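Uncharacterized N-acetyltransferase SSO0209 (Sulfolobus solfataricus P2, PDB 4R3L) catalyses transfer of the acetyl group of acetyl-CoA to the free alpha-amino group of protein N-termini, preferring those that begin with serine. Local coordinates at residues D23-I28 against F53-V58; G87-I92 against K113-D118; P134-Y139 against D159-A164. All blocks are in the same frame, centred on the assembly; numbering follows the deposited sequence.

All three contacts pack a helix against the one mixed sheet of this GNAT domain, and they follow one another along the chain. Contact 1 sets helix 22-32 on strand 54-58 near one edge of the sheet. Contact 2 joins strand 83-94 to helix 103-119, and contact 3 puts helix 133-141 against strand 160-166. Contacts 1 and 3 lie on opposite sides of the chain's centre, their centres about 21 Å apart; the centre of contact 2 is about 16 Å from either. Contacts 2 and 3 meet directly, Ile92 CG2 lying 3.4 Å from Tyr139 OH, and both reach coenzyme A, so the cofactor thiol end sits where they join.

Contact 1: D23-I28 against F53-V58; sequences DQIIKI and FFVAIV
In the N-terminal half of the GNAT fold, helix 22-32 lies against strand 54-58, the second strand of the sheet, and Ile25 is the residue that bridges the two. Its side chain reaches across to Phe53 and Val55, two residues apart on the strand side, and the backbones stay well separated: the closest alpha carbons, Ile25 CA and Val55 CA, are 8.3 Å apart. Ile25 CG1 stands opposite the carbonyl carbon (chi1 -72°), and with chi2 near 172° the ethyl arm is extended, carrying CD1 out as the leading atom. That methyl lies 3.7 Å from Val55 CG1, the two side chains crossing at about a right angle. The same CD1 comes within 3.9 Å of Phe53 CE2, approaching the ring obliquely, while Phe53 and Ile25 extend toward each other from opposite directions. Phe53 owes its reach to its first torsion: CG is anti to the backbone N (chi1 -163°), and the far rim of the ring, CE2 and CZ, arrives at the isoleucine.

Around this trio, Phe42 of helix 39-49 also packs on Ile25, and Leu46 of the same helix on Phe53. Val55 is backbone hydrogen-bonded to Arg15 of the edge strand 13-16. Next to Ile25 in the sequence, Gln24 OE1 accepts from Val62 N, a polar tie to strand 61-72.

The interface between the two segments is wholly apolar, chiefly one methyl group, Ile25 CD1, shared by a valine and a phenylalanine in the buried interior. Its cohesion therefore comes from dispersion and the exclusion of water, and no directional bond fixes the angle at which these three side chains meet.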
loop_
_atom_site.group_PDB
_atom_site.type_symbol
_atom_site.label_atom_id
_atom_site.label_comp_id
_atom_site.label_asym_id
_atom_site.label_seq_id
_atom_site.Cartn_x
_atom_site.Cartn_y
_atom_site.Cartn_z
ATOM N N ASP A 23 -11.511 9.745 -8.453
ATOM C CA ASP A 23 -11.456 11.178 -8.168
ATOM C C ASP A 23 -11.223 11.459 -6.679
ATOM O O ASP A 23 -10.409 12.315 -6.327
ATOM C CB ASP A 23 -12.731 11.875 -8.654
ATOM C CG ASP A 23 -12.697 12.168 -10.147
ATOM O OD1 ASP A 23 -11.600 12.088 -10.744
ATOM O OD2 ASP A 23 -13.760 12.477 -10.725
ATOM N N GLN A 24 -11.918 10.737 -5.807
ATOM C CA GLN A 24 -11.752 10.949 -4.373
ATOM C C GLN A 24 -10.404 10.404 -3.892
ATOM O O GLN A 24 -9.776 10.972 -3.012
ATOM C CB GLN A 24 -12.889 10.285 -3.575
ATOM C CG GLN A 24 -14.282 10.844 -3.847
ATOM C CD GLN A 24 -15.384 9.972 -3.258
ATOM O OE1 GLN A 24 -15.535 9.880 -2.039
ATOM N NE2 GLN A 24 -16.148 9.315 -4.126
ATOM N N ILE A 25 -9.985 9.289 -4.469
ATOM C CA ILE A 25 -8.682 8.700 -4.161
ATOM C C ILE A 25 -7.543 9.659 -4.467
ATOM O O ILE A 25 -6.623 9.824 -3.665
ATOM C CB ILE A 25 -8.492 7.374 -4.940
ATOM C CG1 ILE A 25 -9.397 6.281 -4.333
ATOM C CG2 ILE A 25 -7.024 6.949 -4.942
ATOM C CD1 ILE A 25 -9.439 4.972 -5.147
ATOM N N ILE A 26 -7.611 10.306 -5.628
ATOM C CA ILE A 26 -6.600 11.276 -6.011
ATOM C C ILE A 26 -6.591 12.441 -5.032
ATOM O O ILE A 26 -5.530 12.882 -4.607
ATOM C CB ILE A 26 -6.828 11.796 -7.465
ATOM C CG1 ILE A 26 -6.608 10.661 -8.467
ATOM C CG2 ILE A 26 -5.908 12.971 -7.772
ATOM C CD1 ILE A 26 -6.796 11.089 -9.932
ATOM N N LYS A 27 -7.775 12.920 -4.665
ATOM C CA LYS A 27 -7.895 13.990 -3.687
ATOM C C LYS A 27 -7.190 13.642 -2.385
ATOM O O LYS A 27 -6.427 14.443 -1.846
ATOM C CB LYS A 27 -9.365 14.293 -3.400
ATOM C CG LYS A 27 -9.580 15.183 -2.175
ATOM C CD LYS A 27 -10.990 15.038 -1.603
ATOM C CE LYS A 27 -10.946 14.732 -0.107
ATOM N NZ LYS A 27 -12.300 14.806 0.521
ATOM N N ILE A 28 -7.456 12.441 -1.879
ATOM C CA ILE A 28 -6.813 11.957 -0.660
ATOM C C ILE A 28 -5.297 11.911 -0.822
ATOM O O ILE A 28 -4.534 12.347 0.042
ATOM C CB ILE A 28 -7.335 10.553 -0.291
ATOM C CG1 ILE A 28 -8.821 10.630 0.073
ATOM C CG2 ILE A 28 -6.529 9.970 0.865
ATOM C CD1 ILE A 28 -9.494 9.273 0.211
ATOM N N PHE A 53 -7.133 -3.936 -4.478
ATOM C CA PHE A 53 -7.240 -2.475 -4.401
ATOM C C PHE A 53 -8.515 -2.157 -3.614
ATOM O O PHE A 53 -9.639 -2.346 -4.109
ATOM C CB PHE A 53 -7.322 -1.874 -5.836
ATOM C CG PHE A 53 -7.027 -0.394 -5.958
ATOM C CD1 PHE A 53 -6.399 0.086 -7.128
ATOM C CD2 PHE A 53 -7.308 0.508 -4.944
ATOM C CE1 PHE A 53 -6.115 1.442 -7.274
ATOM C CE2 PHE A 53 -7.011 1.871 -5.092
ATOM C CZ PHE A 53 -6.414 2.327 -6.261
ATOM N N PHE A 54 -8.365 -1.695 -2.382
ATOM C CA PHE A 54 -9.529 -1.438 -1.557
ATOM C C PHE A 54 -9.689 0.032 -1.194
ATOM O O PHE A 54 -8.716 0.785 -1.150
ATOM C CB PHE A 54 -9.449 -2.275 -0.280
ATOM C CG PHE A 54 -9.655 -3.749 -0.499
ATOM C CD1 PHE A 54 -10.930 -4.307 -0.387
ATOM C CD2 PHE A 54 -8.591 -4.589 -0.782
ATOM C CE1 PHE A 54 -11.122 -5.676 -0.570
ATOM C CE2 PHE A 54 -8.786 -5.950 -0.983
ATOM C CZ PHE A 54 -10.049 -6.493 -0.874
ATOM N N VAL A 55 -10.930 0.423 -0.923
ATOM C CA VAL A 55 -11.213 1.728 -0.344
ATOM C C VAL A 55 -11.952 1.556 0.979
ATOM O O VAL A 55 -12.612 0.548 1.191
ATOM C CB VAL A 55 -12.061 2.611 -1.275
ATOM C CG1 VAL A 55 -11.226 3.110 -2.491
ATOM C CG2 VAL A 55 -13.323 1.868 -1.718
ATOM N N ALA A 56 -11.797 2.544 1.856
ATOM C CA ALA A 56 -12.543 2.647 3.106
ATOM C C ALA A 56 -13.597 3.708 2.917
ATOM O O ALA A 56 -13.301 4.791 2.395
ATOM C CB ALA A 56 -11.639 3.015 4.261
ATOM N N ILE A 57 -14.818 3.399 3.334
ATOM C CA ILE A 57 -15.957 4.271 3.103
ATOM C C ILE A 57 -16.574 4.737 4.414
ATOM O O ILE A 57 -16.804 3.925 5.305
ATOM C CB ILE A 57 -17.045 3.553 2.287
ATOM C CG1 ILE A 57 -16.479 3.037 0.965
ATOM C CG2 ILE A 57 -18.265 4.476 2.076
ATOM C CD1 ILE A 57 -16.039 4.134 0.042
ATOM N N VAL A 58 -16.819 6.039 4.533
ATOM C CA VAL A 58 -17.673 6.563 5.595
ATOM C C VAL A 58 -18.817 7.360 4.978
ATOM O O VAL A 58 -18.574 8.314 4.236
ATOM C CB VAL A 58 -16.911 7.456 6.569
ATOM C CG1 VAL A 58 -17.877 8.091 7.554
ATOM C CG2 VAL A 58 -15.856 6.651 7.320
#

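Contact 2: G87-I92 against K113-D118; sequences GHVVSI and KSMKND. With COA (coenzyme A), chain C.
Gly87 lies in strand 83-94, the first strand of a beta-alpha-beta unit that continues with helix 103-119 and strand 123-129, and meets the helix through Met115. Its CA lies 3.7 Å from Met115 SD, and a beta carbon on this residue would run into that sulfur. Met115 gets there with CG opposite its carbonyl carbon (chi1 -68°) and the rest of the chain extended, laying SD and CE along the strand backbone. At His88 the contact passes to the main chain, with N 3.9 Å from Met115 CE. The His88 side chain leaves its CA away from the helix; ND1 is hydrogen-bonded to Glu71 OE2 and NE2 to Glu127 OE1, and Tyr125 stacks on the ring. His88 and Glu127 belong to the enzyme's zinc site, although no zinc is modelled here. Val89 adds a looser touch, CG2 to Met115 CE at 4.4 Å, and itself packs on Leu108, Ile124 and Leu126.

Beyond this the strand leaves helix segment 113-118, its direction about 150° from the helix. Val90 and Ser91 both face Met67, a classic beta bulge, and Ser91 OG is hydrogen-bonded to Tyr65 OH. At Ile92 the strand turns to the cofactor: CG2, between backbone N and carbonyl carbon, lies 3.8 Å from C3P of coenzyme A. The pantetheine amide hydrogen-bonds to the strand, with coenzyme A N4P donating to Ile92 O at 2.6 Å and an N-H...O angle of 147°.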
loop_
_atom_site.group_PDB
_atom_site.type_symbol
_atom_site.label_atom_id
_atom_site.label_comp_id
_atom_site.label_asym_id
_atom_site.label_seq_id
_atom_site.Cartn_x
_atom_site.Cartn_y
_atom_site.Cartn_z
ATOM N N GLY A 87 3.546 -9.157 -3.601
ATOM C CA GLY A 87 2.572 -8.083 -3.593
ATOM C C GLY A 87 3.269 -6.839 -3.075
ATOM O O GLY A 87 4.030 -6.893 -2.120
ATOM N N HIS A 88 3.033 -5.720 -3.740
ATOM C CA HIS A 88 3.750 -4.493 -3.452
ATOM C C HIS A 88 2.719 -3.431 -3.133
ATOM O O HIS A 88 1.844 -3.167 -3.951
ATOM C CB HIS A 88 4.606 -4.119 -4.672
ATOM C CG HIS A 88 5.493 -2.925 -4.480
ATOM N ND1 HIS A 88 6.342 -2.479 -5.465
ATOM C CD2 HIS A 88 5.675 -2.100 -3.418
ATOM C CE1 HIS A 88 7.014 -1.426 -5.024
ATOM N NE2 HIS A 88 6.621 -1.171 -3.791
ATOM N N VAL A 89 2.791 -2.828 -1.952
ATOM C CA VAL A 89 1.885 -1.725 -1.647
ATOM C C VAL A 89 2.435 -0.467 -2.258
ATOM O O VAL A 89 3.482 0.008 -1.833
ATOM C CB VAL A 89 1.718 -1.487 -0.118
ATOM C CG1 VAL A 89 0.718 -0.351 0.141
ATOM C CG2 VAL A 89 1.290 -2.769 0.587
ATOM N N VAL A 90 1.736 0.082 -3.241
ATOM C CA VAL A 90 2.255 1.245 -3.959
ATOM C C VAL A 90 1.940 2.496 -3.157
ATOM O O VAL A 90 2.773 3.400 -3.001
ATOM C CB VAL A 90 1.656 1.344 -5.366
ATOM C CG1 VAL A 90 2.156 2.608 -6.079
ATOM C CG2 VAL A 90 1.988 0.096 -6.161
ATOM N N SER A 91 0.744 2.515 -2.584
ATOM C CA SER A 91 0.277 3.701 -1.903
ATOM C C SER A 91 -0.817 3.319 -0.912
ATOM O O SER A 91 -1.692 2.518 -1.229
ATOM C CB SER A 91 -0.229 4.723 -2.941
ATOM O OG SER A 91 -0.551 5.965 -2.352
ATOM N N ILE A 92 -0.748 3.878 0.292
ATOM C CA ILE A 92 -1.832 3.745 1.258
ATOM C C ILE A 92 -1.980 5.068 2.012
ATOM O O ILE A 92 -0.996 5.690 2.422
ATOM C CB ILE A 92 -1.591 2.556 2.228
ATOM C CG1 ILE A 92 -2.787 2.358 3.164
ATOM C CG2 ILE A 92 -0.302 2.732 3.037
ATOM C CD1 ILE A 92 -2.624 1.151 4.078
ATOM N N LYS A 113 -4.780 -10.372 1.994
ATOM C CA LYS A 113 -5.560 -11.586 1.774
ATOM C C LYS A 113 -5.770 -11.814 0.282
ATOM O O LYS A 113 -5.676 -12.939 -0.191
ATOM C CB LYS A 113 -6.907 -11.503 2.501
ATOM C CG LYS A 113 -7.752 -12.776 2.422
ATOM C CD LYS A 113 -8.986 -12.670 3.325
ATOM C CE LYS A 113 -9.794 -13.969 3.314
ATOM N NZ LYS A 113 -10.999 -13.920 4.194
ATOM N N SER A 114 -6.037 -10.741 -0.465
ATOM C CA SER A 114 -6.187 -10.863 -1.902
ATOM C C SER A 114 -4.854 -11.154 -2.610
ATOM O O SER A 114 -4.807 -11.949 -3.537
ATOM C CB SER A 114 -6.820 -9.592 -2.490
ATOM O OG SER A 114 -6.722 -9.620 -3.911
ATOM N N MET A 115 -3.781 -10.492 -2.199
ATOM C CA MET A 115 -2.461 -10.799 -2.746
ATOM C C MET A 115 -2.146 -12.291 -2.589
ATOM O O MET A 115 -1.678 -12.948 -3.522
ATOM C CB MET A 115 -1.386 -9.968 -2.054
ATOM C CG MET A 115 -1.459 -8.493 -2.360
ATOM S SD MET A 115 -0.305 -7.638 -1.287
ATOM C CE MET A 115 -0.430 -5.961 -1.900
ATOM N N LYS A 116 -2.433 -12.828 -1.409
ATOM C CA LYS A 116 -2.198 -14.244 -1.161
ATOM C C LYS A 116 -3.137 -15.151 -1.958
ATOM O O LYS A 116 -2.686 -16.082 -2.618
ATOM C CB LYS A 116 -2.335 -14.564 0.329
ATOM C CG LYS A 116 -1.895 -15.983 0.676
ATOM C CD LYS A 116 -2.059 -16.292 2.160
ATOM C CE LYS A 116 -3.504 -16.121 2.593
ATOM N NZ LYS A 116 -4.459 -16.863 1.708
ATOM N N ASN A 117 -4.438 -14.881 -1.896
ATOM C CA ASN A 117 -5.431 -15.826 -2.406
ATOM C C ASN A 117 -5.743 -15.662 -3.882
ATOM O O ASN A 117 -5.956 -16.644 -4.597
ATOM C CB ASN A 117 -6.731 -15.709 -1.606
ATOM C CG ASN A 117 -6.603 -16.280 -0.211
ATOM O OD1 ASN A 117 -5.681 -17.045 0.078
ATOM N ND2 ASN A 117 -7.531 -15.912 0.666
ATOM N N ASP A 118 -5.775 -14.415 -4.334
ATOM C CA ASP A 118 -6.104 -14.112 -5.717
ATOM C C ASP A 118 -4.875 -14.160 -6.620
ATOM O O ASP A 118 -4.967 -14.527 -7.794
ATOM C CB ASP A 118 -6.750 -12.728 -5.818
ATOM C CG ASP A 118 -8.116 -12.670 -5.181
ATOM O OD1 ASP A 118 -8.899 -13.611 -5.396
ATOM O OD2 ASP A 118 -8.408 -11.681 -4.471
HETATM N N1A COA C . 1.691 7.299 16.105
HETATM C C2A COA C . 2.028 6.108 16.641
HETATM N N3A COA C . 1.494 4.975 16.179
HETATM C C4A COA C . 0.589 4.998 15.152
HETATM C C5A COA C . 0.220 6.207 14.582
HETATM C C6A COA C . 0.798 7.382 15.088
HETATM N N6A COA C . 0.442 8.676 14.516
HETATM N N7A COA C . -0.697 5.928 13.576
HETATM C C8A COA C . -0.881 4.579 13.544
HETATM N N9A COA C . -0.105 4.003 14.483
HETATM C C1B COA C . -0.016 2.569 14.801
HETATM C C2B COA C . -0.647 2.303 16.110
HETATM O O2B COA C . -0.063 1.208 16.721
HETATM C C3B COA C . -2.000 1.953 15.745
HETATM O O3B COA C . -2.588 1.282 16.787
HETATM P P3B COA C . -3.495 2.069 17.796
HETATM O O7A COA C . -4.359 1.094 18.594
HETATM O O8A COA C . -4.380 2.982 17.044
HETATM O O9A COA C . -2.635 2.865 18.729
HETATM C C4B COA C . -1.764 1.090 14.575
HETATM O O4B COA C . -0.740 1.746 13.869
HETATM C C5B COA C . -2.945 1.002 13.702
HETATM O O5B COA C . -3.204 2.192 13.012
HETATM P P1A COA C . -4.448 2.456 12.075
HETATM O O1A COA C . -5.559 3.141 12.822
HETATM O O2A COA C . -4.877 1.189 11.457
HETATM O O3A COA C . -3.840 3.479 11.010
HETATM P P2A COA C . -4.582 4.718 10.376
HETATM O O4A COA C . -4.653 5.895 11.336
HETATM O O5A COA C . -5.934 4.320 9.873
HETATM O O6A COA C . -3.704 5.174 9.108
HETATM C CBP COA C . -1.612 5.886 8.072
HETATM C CCP COA C . -2.331 5.071 9.189
HETATM C CDP COA C . -0.123 5.798 8.276
HETATM C CEP COA C . -2.004 5.266 6.733
HETATM C CAP COA C . -2.126 7.302 8.206
HETATM O OAP COA C . -1.559 8.003 9.315
HETATM C C9P COA C . -1.888 8.182 6.994
HETATM O O9P COA C . -2.690 8.168 6.023
HETATM N N8P COA C . -0.760 9.085 6.916
HETATM C C7P COA C . -0.497 9.948 5.768
HETATM C C6P COA C . -0.224 9.158 4.455
HETATM C C5P COA C . 0.869 8.106 4.621
HETATM O O5P COA C . 1.942 8.441 5.185
HETATM N N4P COA C . 0.650 6.736 4.153
HETATM C C3P COA C . 1.682 5.732 4.324
HETATM C C2P COA C . 2.965 5.879 3.516
HETATM S S1P COA C . 4.033 4.482 3.381
#

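Contact 3: P134-Y139 against D159-A164; sequences PAIALY and DAYLMA. With COA (coenzyme A), chain C.
Tyr139 and Ile136, on one flank of the cofactor-binding helix 133-141 of this GNAT fold, pack against Met163 and Tyr161 of strand 160-166. Ile136 stretches its ethyl arm fully (chi2 178°), so that CD1 comes up to the edge of the Tyr161 ring, near its plane, 3.6 Å from CE2; the two side chains cross at about a right angle. Tyr161 also makes a cation-pi contact with Lys146. Met163 is extended as far as SD and then bends (chi3 67°), which brings its methyl CE to 3.9 Å from Tyr139 CB. The sulfur lies beside the Tyr139 ring, 5.4 Å from SD to the centroid, a Met-aromatic contact made at the edge. From the helix itself, Ala135 O sits 3.0 Å above one face of that ring, offset toward the rim, and Leu108 and Leu126 pack on the same tyrosine.

Tyr139 CG lies opposite its carbonyl carbon, beside the backbone N (chi1 -52°), which carries the ring from the helix toward the cofactor thiol. A leucine in place of Tyr139 would probably leave the coenzyme A sulfur without its hydroxyl neighbour and the sulfur of Met163 without an aromatic edge. Other residues of the helix line the cofactor, Pro134 against the adenine amino group and Leu138 beside the ribose. At the thiol end, Tyr139 OH is 3.0 Å from coenzyme A S1P, which lies near the plane of the ring.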
loop_
_atom_site.group_PDB
_atom_site.type_symbol
_atom_site.label_atom_id
_atom_site.label_comp_id
_atom_site.label_asym_id
_atom_site.label_seq_id
_atom_site.Cartn_x
_atom_site.Cartn_y
_atom_site.Cartn_z
ATOM N N PRO A 134 4.269 7.398 12.087
ATOM C CA PRO A 134 3.008 6.654 12.177
ATOM C C PRO A 134 2.991 5.402 11.304
ATOM O O PRO A 134 2.649 4.330 11.803
ATOM C CB PRO A 134 1.968 7.665 11.690
ATOM C CG PRO A 134 2.564 8.986 12.010
ATOM C CD PRO A 134 4.033 8.819 11.763
ATOM N N ALA A 135 3.373 5.535 10.036
ATOM C CA ALA A 135 3.306 4.408 9.108
ATOM C C ALA A 135 4.218 3.261 9.557
ATOM O O ALA A 135 3.820 2.094 9.519
ATOM C CB ALA A 135 3.655 4.865 7.683
ATOM N N ILE A 136 5.420 3.583 10.014
ATOM C CA ILE A 136 6.361 2.543 10.428
ATOM C C ILE A 136 5.821 1.730 11.604
ATOM O O ILE A 136 5.995 0.493 11.679
ATOM C CB ILE A 136 7.720 3.152 10.810
ATOM C CG1 ILE A 136 8.374 3.811 9.589
ATOM C CG2 ILE A 136 8.644 2.099 11.386
ATOM C CD1 ILE A 136 9.700 4.473 9.909
ATOM N N ALA A 137 5.175 2.430 12.529
ATOM C CA ALA A 137 4.564 1.782 13.685
ATOM C C ALA A 137 3.486 0.805 13.234
ATOM O O ALA A 137 3.413 -0.318 13.735
ATOM C CB ALA A 137 3.977 2.822 14.634
ATOM N N LEU A 138 2.660 1.256 12.292
ATOM C CA LEU A 138 1.592 0.450 11.711
ATOM C C LEU A 138 2.174 -0.862 11.182
ATOM O O LEU A 138 1.790 -1.951 11.617
ATOM C CB LEU A 138 0.893 1.243 10.597
ATOM C CG LEU A 138 -0.015 0.571 9.567
ATOM C CD1 LEU A 138 -1.329 0.187 10.191
ATOM C CD2 LEU A 138 -0.231 1.482 8.347
ATOM N N TYR A 139 3.136 -0.746 10.271
ATOM C CA TYR A 139 3.736 -1.915 9.637
ATOM C C TYR A 139 4.442 -2.854 10.625
ATOM O O TYR A 139 4.369 -4.079 10.493
ATOM C CB TYR A 139 4.717 -1.461 8.551
ATOM C CG TYR A 139 4.126 -0.474 7.559
ATOM C CD1 TYR A 139 2.815 -0.593 7.107
ATOM C CD2 TYR A 139 4.880 0.582 7.079
ATOM C CE1 TYR A 139 2.288 0.315 6.191
ATOM C CE2 TYR A 139 4.362 1.487 6.185
ATOM C CZ TYR A 139 3.067 1.358 5.745
ATOM O OH TYR A 139 2.574 2.274 4.834
ATOM N N ASP A 159 15.863 8.824 2.619
ATOM C CA ASP A 159 15.955 7.369 2.546
ATOM C C ASP A 159 14.595 6.710 2.814
ATOM O O ASP A 159 13.743 7.303 3.472
ATOM C CB ASP A 159 16.966 6.832 3.548
ATOM C CG ASP A 159 18.381 7.284 3.261
ATOM O OD1 ASP A 159 18.735 7.497 2.074
ATOM O OD2 ASP A 159 19.140 7.407 4.244
ATOM N N ALA A 160 14.411 5.503 2.277
ATOM C CA ALA A 160 13.245 4.673 2.577
ATOM C C ALA A 160 13.660 3.388 3.276
ATOM O O ALA A 160 14.726 2.844 3.013
ATOM C CB ALA A 160 12.485 4.329 1.316
ATOM N N TYR A 161 12.804 2.897 4.162
ATOM C CA TYR A 161 12.918 1.522 4.592
ATOM C C TYR A 161 12.143 0.658 3.621
ATOM O O TYR A 161 10.999 0.970 3.323
ATOM C CB TYR A 161 12.344 1.314 5.996
ATOM C CG TYR A 161 13.082 1.986 7.126
ATOM C CD1 TYR A 161 14.401 1.667 7.411
ATOM C CD2 TYR A 161 12.436 2.902 7.947
ATOM C CE1 TYR A 161 15.066 2.274 8.462
ATOM C CE2 TYR A 161 13.089 3.508 8.997
ATOM C CZ TYR A 161 14.404 3.194 9.250
ATOM O OH TYR A 161 15.052 3.811 10.307
ATOM N N LEU A 162 12.739 -0.427 3.145
ATOM C CA LEU A 162 11.957 -1.464 2.484
ATOM C C LEU A 162 11.472 -2.417 3.568
ATOM O O LEU A 162 12.267 -3.103 4.200
ATOM C CB LEU A 162 12.764 -2.220 1.426
ATOM C CG LEU A 162 11.919 -2.986 0.388
ATOM C CD1 LEU A 162 12.714 -3.236 -0.883
ATOM C CD2 LEU A 162 11.409 -4.321 0.918
ATOM N N MET A 163 10.168 -2.437 3.800
ATOM C CA MET A 163 9.622 -3.289 4.838
ATOM C C MET A 163 8.860 -4.421 4.179
ATOM O O MET A 163 8.174 -4.212 3.175
ATOM C CB MET A 163 8.760 -2.460 5.774
ATOM C CG MET A 163 9.601 -1.399 6.490
ATOM S SD MET A 163 8.727 -0.606 7.818
ATOM C CE MET A 163 8.565 -1.974 8.968
ATOM N N ALA A 164 9.020 -5.628 4.707
ATOM C CA ALA A 164 8.457 -6.798 4.054
ATOM C C ALA A 164 8.029 -7.845 5.056
ATOM O O ALA A 164 8.520 -7.889 6.185
ATOM C CB ALA A 164 9.443 -7.395 3.084
HETATM N N1A COA C . 1.691 7.299 16.105
HETATM C C2A COA C . 2.028 6.108 16.641
HETATM N N3A COA C . 1.494 4.975 16.179
HETATM C C4A COA C . 0.589 4.998 15.152
HETATM C C5A COA C . 0.220 6.207 14.582
HETATM C C6A COA C . 0.798 7.382 15.088
HETATM N N6A COA C . 0.442 8.676 14.516
HETATM N N7A COA C . -0.697 5.928 13.576
HETATM C C8A COA C . -0.881 4.579 13.544
HETATM N N9A COA C . -0.105 4.003 14.483
HETATM C C1B COA C . -0.016 2.569 14.801
HETATM C C2B COA C . -0.647 2.303 16.110
HETATM O O2B COA C . -0.063 1.208 16.721
HETATM C C3B COA C . -2.000 1.953 15.745
HETATM O O3B COA C . -2.588 1.282 16.787
HETATM P P3B COA C . -3.495 2.069 17.796
HETATM O O7A COA C . -4.359 1.094 18.594
HETATM O O8A COA C . -4.380 2.982 17.044
HETATM O O9A COA C . -2.635 2.865 18.729
HETATM C C4B COA C . -1.764 1.090 14.575
HETATM O O4B COA C . -0.740 1.746 13.869
HETATM C C5B COA C . -2.945 1.002 13.702
HETATM O O5B COA C . -3.204 2.192 13.012
HETATM P P1A COA C . -4.448 2.456 12.075
HETATM O O1A COA C . -5.559 3.141 12.822
HETATM O O2A COA C . -4.877 1.189 11.457
HETATM O O3A COA C . -3.840 3.479 11.010
HETATM P P2A COA C . -4.582 4.718 10.376
HETATM O O4A COA C . -4.653 5.895 11.336
HETATM O O5A COA C . -5.934 4.320 9.873
HETATM O O6A COA C . -3.704 5.174 9.108
HETATM C CBP COA C . -1.612 5.886 8.072
HETATM C CCP COA C . -2.331 5.071 9.189
HETATM C CDP COA C . -0.123 5.798 8.276
HETATM C CEP COA C . -2.004 5.266 6.733
HETATM C CAP COA C . -2.126 7.302 8.206
HETATM O OAP COA C . -1.559 8.003 9.315
HETATM C C9P COA C . -1.888 8.182 6.994
HETATM O O9P COA C . -2.690 8.168 6.023
HETATM N N8P COA C . -0.760 9.085 6.916
HETATM C C7P COA C . -0.497 9.948 5.768
HETATM C C6P COA C . -0.224 9.158 4.455
HETATM C C5P COA C . 0.869 8.106 4.621
HETATM O O5P COA C . 1.942 8.441 5.185
HETATM N N4P COA C . 0.650 6.736 4.153
HETATM C C3P COA C . 1.682 5.732 4.324
HETATM C C2P COA C . 2.965 5.879 3.516
HETATM S S1P COA C . 4.033 4.482 3.381
#